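Local coordinates for epidermin leader peptide processing serine protease EpiP (Staphylococcus aureus subsp. aureus, PDB 3QFH), which probably cleaves the leader peptide from the epidermin precursor, acting as a subtilisin-like serine endopeptidase, at residues A[243-247]-A[248-252]; A[438-441]-A[442-445]. All blocks are in the same frame, centred on the assembly; numbering follows the deposited sequence.

Overall arrangement
Both interactions are local, and they occupy opposite sides of the chain's centre. Following the chain from the N terminus, strand 237-241 ends and leads into the loop of interaction 1 (243-247 with 248-252), which closes on the short strand 249-250. That strand is an edge strand, within this chain, of a mixed sheet whose other strands belong to residues 20-78, and it joins the subtilase part to the propeptide-like part through I76. Interaction 2 (438-441 with 442-445) comes much later, where helix 435-439, packed by A438 and L439 on helix 382-400 and followed by V441 on helix 406-416, gives way to the C-terminal tail. The two lie in series, neither nested nor crossing, with centres 51 Å apart.

Interaction 1 of 2, residues A[243-247]-A[248-252]; sequences KNDHQ and TFRKD
The guanidinium of R250 reaches back across the loop to the backbone carbonyl of D245. R250 NH2 donates to D245 O at 2.7 Å, with an N-H...O angle of 155°; the oxygen lies close to the guanidinium plane, while the nitrogen stands above the carbonyl plane. A weak second bond from R250 NH1 to the same oxygen makes the grip a fork, and R250 NH2 also makes a weak bond to Q247 O. R250 CG lies 3.2 Å from Q247 O. A bend at chi3 turns the guanidinium back toward the loop.

D245 places its carboxyl carbon over one guanidinium face, and the two planes are 36° apart. D245 OD1 is 4.1 Å from R250 NH2, but no N-H points at it, so any attraction there is one of charge alone. D245 OD1 instead accepts from Q247 N at 2.8 Å, forming an Asx turn, and D245 OD2 is linked to K251 N through a water.

Along another edge the guanidinium is held side-on by D252. R250 NE meets D252 OD1 at 2.8 Å, and R250 NH1 meets D252 OD2 at 2.7 Å in a nearly straight salt bridge (173°). In the second shell, D242 N donates to D252 OD2, which fixes the carboxylate against the start of the loop. A second water joins Q247 OE1 to T248 N.

Outward from this loop, T248 and R250 make backbone hydrogen bonds with I76 of strand 73-78, the parallel neighbour of strand 249-250. T248 OG1 is bonded to K70 NZ, and F249 rests on A63 and N64 of helix 60-66, so the contact sits where the subtilase part meets the propeptide-like sheet and helix.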
loop_
_atom_site.group_PDB
_atom_site.type_symbol
_atom_site.label_atom_id
_atom_site.label_comp_id
_atom_site.label_asym_id
_atom_site.label_seq_id
_atom_site.Cartn_x
_atom_site.Cartn_y
_atom_site.Cartn_z
ATOM N N LYS A 243 12.692 20.572 -5.868
ATOM C CA LYS A 243 12.670 20.879 -7.311
ATOM C C LYS A 243 13.541 22.064 -7.748
ATOM O O LYS A 243 13.780 22.245 -8.937
ATOM C CB LYS A 243 11.227 21.063 -7.792
ATOM C CG LYS A 243 10.394 19.795 -7.619
ATOM C CD LYS A 243 9.031 19.865 -8.299
ATOM C CE LYS A 243 8.278 18.548 -8.113
ATOM N NZ LYS A 243 6.980 18.506 -8.844
ATOM N N ASN A 244 14.030 22.851 -6.792
ATOM C CA ASN A 244 14.897 23.999 -7.093
ATOM C C ASN A 244 16.363 23.610 -7.302
ATOM O O ASN A 244 17.167 24.424 -7.760
ATOM C CB ASN A 244 14.804 25.029 -5.966
ATOM C CG ASN A 244 13.382 25.520 -5.745
ATOM O OD1 ASN A 244 12.647 25.779 -6.700
ATOM N ND2 ASN A 244 12.988 25.648 -4.477
ATOM N N ASP A 245 16.701 22.371 -6.952
ATOM C CA ASP A 245 18.056 21.855 -7.103
ATOM C C ASP A 245 18.066 20.924 -8.300
ATOM O O ASP A 245 17.253 20.012 -8.377
ATOM C CB ASP A 245 18.469 21.088 -5.841
ATOM C CG ASP A 245 19.916 20.560 -5.893
ATOM O OD1 ASP A 245 20.581 20.630 -6.954
ATOM O OD2 ASP A 245 20.391 20.067 -4.847
ATOM N N HIS A 246 18.982 21.149 -9.235
ATOM C CA HIS A 246 19.076 20.292 -10.415
ATOM C C HIS A 246 20.440 19.614 -10.539
ATOM O O HIS A 246 20.766 19.055 -11.582
ATOM C CB HIS A 246 18.711 21.074 -11.686
ATOM C CG HIS A 246 17.282 21.523 -11.719
ATOM N ND1 HIS A 246 16.226 20.636 -11.744
ATOM C CD2 HIS A 246 16.735 22.762 -11.735
ATOM C CE1 HIS A 246 15.089 21.310 -11.760
ATOM N NE2 HIS A 246 15.372 22.601 -11.764
ATOM N N GLN A 247 21.224 19.651 -9.465
ATOM C CA GLN A 247 22.539 19.000 -9.450
ATOM C C GLN A 247 22.384 17.484 -9.455
ATOM O O GLN A 247 21.378 16.957 -8.979
ATOM C CB GLN A 247 23.355 19.433 -8.223
ATOM C CG GLN A 247 23.672 20.913 -8.213
ATOM C CD GLN A 247 24.409 21.346 -9.471
ATOM O OE1 GLN A 247 25.451 20.788 -9.822
ATOM N NE2 GLN A 247 23.866 22.341 -10.154
ATOM N N THR A 248 23.380 16.797 -10.012
ATOM C CA THR A 248 23.379 15.351 -10.077
ATOM C C THR A 248 23.455 14.774 -8.667
ATOM O O THR A 248 22.666 13.903 -8.313
ATOM C CB THR A 248 24.541 14.826 -10.910
ATOM O OG1 THR A 248 24.523 15.457 -12.192
ATOM C CG2 THR A 248 24.434 13.312 -11.084
ATOM N N PHE A 249 24.384 15.287 -7.863
ATOM C CA PHE A 249 24.546 14.846 -6.480
ATOM C C PHE A 249 23.618 15.720 -5.649
ATOM O O PHE A 249 23.787 16.931 -5.584
ATOM C CB PHE A 249 25.999 14.997 -6.022
ATOM C CG PHE A 249 26.341 14.178 -4.805
ATOM C CD1 PHE A 249 25.995 14.613 -3.533
ATOM C CD2 PHE A 249 27.019 12.974 -4.936
ATOM C CE1 PHE A 249 26.317 13.852 -2.406
ATOM C CE2 PHE A 249 27.345 12.213 -3.825
ATOM C CZ PHE A 249 26.998 12.647 -2.558
ATOM N N ARG A 250 22.637 15.100 -5.004
ATOM C CA ARG A 250 21.618 15.840 -4.267
ATOM C C ARG A 250 21.614 15.609 -2.762
ATOM O O ARG A 250 22.247 14.689 -2.252
ATOM C CB ARG A 250 20.273 15.453 -4.825
ATOM C CG ARG A 250 20.248 15.476 -6.343
ATOM C CD ARG A 250 18.927 15.029 -6.832
ATOM N NE ARG A 250 17.900 15.908 -6.310
ATOM C CZ ARG A 250 17.552 17.060 -6.864
ATOM N NH1 ARG A 250 16.598 17.793 -6.305
ATOM N NH2 ARG A 250 18.152 17.479 -7.973
ATOM N N LYS A 251 20.853 16.452 -2.073
ATOM C CA LYS A 251 20.736 16.417 -0.624
ATOM C C LYS A 251 19.331 15.955 -0.208
ATOM O O LYS A 251 19.083 15.709 0.961
ATOM C CB LYS A 251 21.019 17.823 -0.065
ATOM C CG LYS A 251 22.251 18.479 -0.691
ATOM C CD LYS A 251 22.576 19.894 -0.173
ATOM C CE LYS A 251 21.437 20.922 -0.379
ATOM N NZ LYS A 251 20.374 20.855 0.679
ATOM N N ASP A 252 18.419 15.845 -1.168
ATOM C CA ASP A 252 17.047 15.441 -0.888
ATOM C C ASP A 252 16.877 13.937 -1.184
ATOM O O ASP A 252 17.869 13.213 -1.263
ATOM C CB ASP A 252 16.071 16.303 -1.689
ATOM C CG ASP A 252 16.248 16.154 -3.199
ATOM O OD1 ASP A 252 17.083 15.328 -3.654
ATOM O OD2 ASP A 252 15.549 16.875 -3.942
HETATM O O HOH W 1 19.090 18.367 -3.267
HETATM O O HOH W 2 25.610 18.287 -11.490
#

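Interaction 2 of 2, residues A[438-441]-A[442-445]; sequences ALNV and ANQK
Q444 folds its side-chain amide back onto the carbonyl of V441: Q444 NE2 donates to V441 O at 2.8 Å along a nearly straight line (167°). The oxygen lies in the plane of the Q444 amide, and the bend at chi2 swings NE2 round to reach it. The backbone bond from N443 N to N440 O, 2.9 Å long, closes the turn. Beside it, N443 ND2 meets a lone pair of N440 OD1 in the carbonyl plane at 3.3 Å, the two amides being 48° apart. The other end of the N440 amide is anchored outside the turn, where ND2 donates to Y436 O and D117 OD2.

A water bridges L439 O and A442 N. In the packing around these bonds, V441 and Q444 run side by side, with V441 CG1 3.8 Å from Q444 NE2. V441 also touches L412 and H416 of helix 406-416, while L439 packs on L395 of helix 382-400.

Together, the N443 N to N440 O bond and the backbone conformation of V441 and A442 between them define a type I beta turn from N440 to N443, which carries the chain from helix 435-439 into the C-terminal tail.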
loop_
_atom_site.group_PDB
_atom_site.type_symbol
_atom_site.label_atom_id
_atom_site.label_comp_id
_atom_site.label_asym_id
_atom_site.label_seq_id
_atom_site.Cartn_x
_atom_site.Cartn_y
_atom_site.Cartn_z
ATOM N N ALA A 438 -21.613 -1.321 -6.147
ATOM C CA ALA A 438 -20.635 -1.581 -7.225
ATOM C C ALA A 438 -20.954 -2.862 -8.013
ATOM O O ALA A 438 -20.725 -2.923 -9.222
ATOM C CB ALA A 438 -19.226 -1.652 -6.652
ATOM N N LEU A 439 -21.495 -3.866 -7.333
ATOM C CA LEU A 439 -21.836 -5.131 -7.974
ATOM C C LEU A 439 -23.239 -5.160 -8.595
ATOM O O LEU A 439 -23.587 -6.105 -9.266
ATOM C CB LEU A 439 -21.712 -6.285 -6.969
ATOM C CG LEU A 439 -20.304 -6.477 -6.393
ATOM C CD1 LEU A 439 -20.275 -7.587 -5.351
ATOM C CD2 LEU A 439 -19.321 -6.763 -7.500
ATOM N N ASN A 440 -24.036 -4.122 -8.396
ATOM C CA ASN A 440 -25.385 -4.150 -8.930
ATOM C C ASN A 440 -25.723 -3.041 -9.931
ATOM O O ASN A 440 -26.881 -2.641 -10.037
ATOM C CB ASN A 440 -26.362 -4.154 -7.750
ATOM C CG ASN A 440 -26.364 -5.485 -7.025
ATOM O OD1 ASN A 440 -26.834 -6.470 -7.563
ATOM N ND2 ASN A 440 -25.837 -5.513 -5.799
ATOM N N VAL A 441 -24.721 -2.567 -10.671
ATOM C CA VAL A 441 -24.947 -1.493 -11.654
ATOM C C VAL A 441 -25.900 -1.943 -12.761
ATOM O O VAL A 441 -26.670 -1.143 -13.273
ATOM C CB VAL A 441 -23.629 -1.000 -12.277
ATOM C CG1 VAL A 441 -23.896 0.089 -13.315
ATOM C CG2 VAL A 441 -22.698 -0.472 -11.169
ATOM N N ALA A 442 -25.876 -3.226 -13.111
ATOM C CA ALA A 442 -26.786 -3.736 -14.136
ATOM C C ALA A 442 -28.202 -3.895 -13.581
ATOM O O ALA A 442 -29.148 -3.997 -14.345
ATOM C CB ALA A 442 -26.281 -5.070 -14.701
ATOM N N ASN A 443 -28.342 -3.901 -12.255
ATOM C CA ASN A 443 -29.638 -4.102 -11.594
ATOM C C ASN A 443 -30.150 -2.814 -10.951
ATOM O O ASN A 443 -30.354 -2.737 -9.749
ATOM C CB ASN A 443 -29.494 -5.196 -10.533
ATOM C CG ASN A 443 -29.038 -6.518 -11.125
ATOM O OD1 ASN A 443 -29.656 -7.038 -12.058
ATOM N ND2 ASN A 443 -27.954 -7.077 -10.576
ATOM N N GLN A 444 -30.332 -1.791 -11.764
ATOM C CA GLN A 444 -30.804 -0.508 -11.277
ATOM C C GLN A 444 -32.257 -0.640 -10.902
ATOM O O GLN A 444 -33.024 -1.223 -11.647
ATOM C CB GLN A 444 -30.701 0.533 -12.382
ATOM C CG GLN A 444 -29.313 0.779 -12.887
ATOM C CD GLN A 444 -28.485 1.581 -11.929
ATOM O OE1 GLN A 444 -28.956 2.555 -11.353
ATOM N NE2 GLN A 444 -27.234 1.203 -11.783
ATOM N N LYS A 445 -32.638 -0.112 -9.748
ATOM C CA LYS A 445 -34.038 -0.151 -9.349
ATOM C C LYS A 445 -34.629 1.257 -9.386
ATOM O O LYS A 445 -34.006 2.227 -8.946
ATOM C CB LYS A 445 -34.231 -0.783 -7.964
ATOM C CG LYS A 445 -33.663 0.013 -6.791
ATOM C CD LYS A 445 -34.087 -0.618 -5.453
ATOM C CE LYS A 445 -33.662 0.236 -4.260
ATOM N NZ LYS A 445 -32.188 0.408 -4.185
HETATM O O HOH W 3 -24.255 -5.618 -12.046
#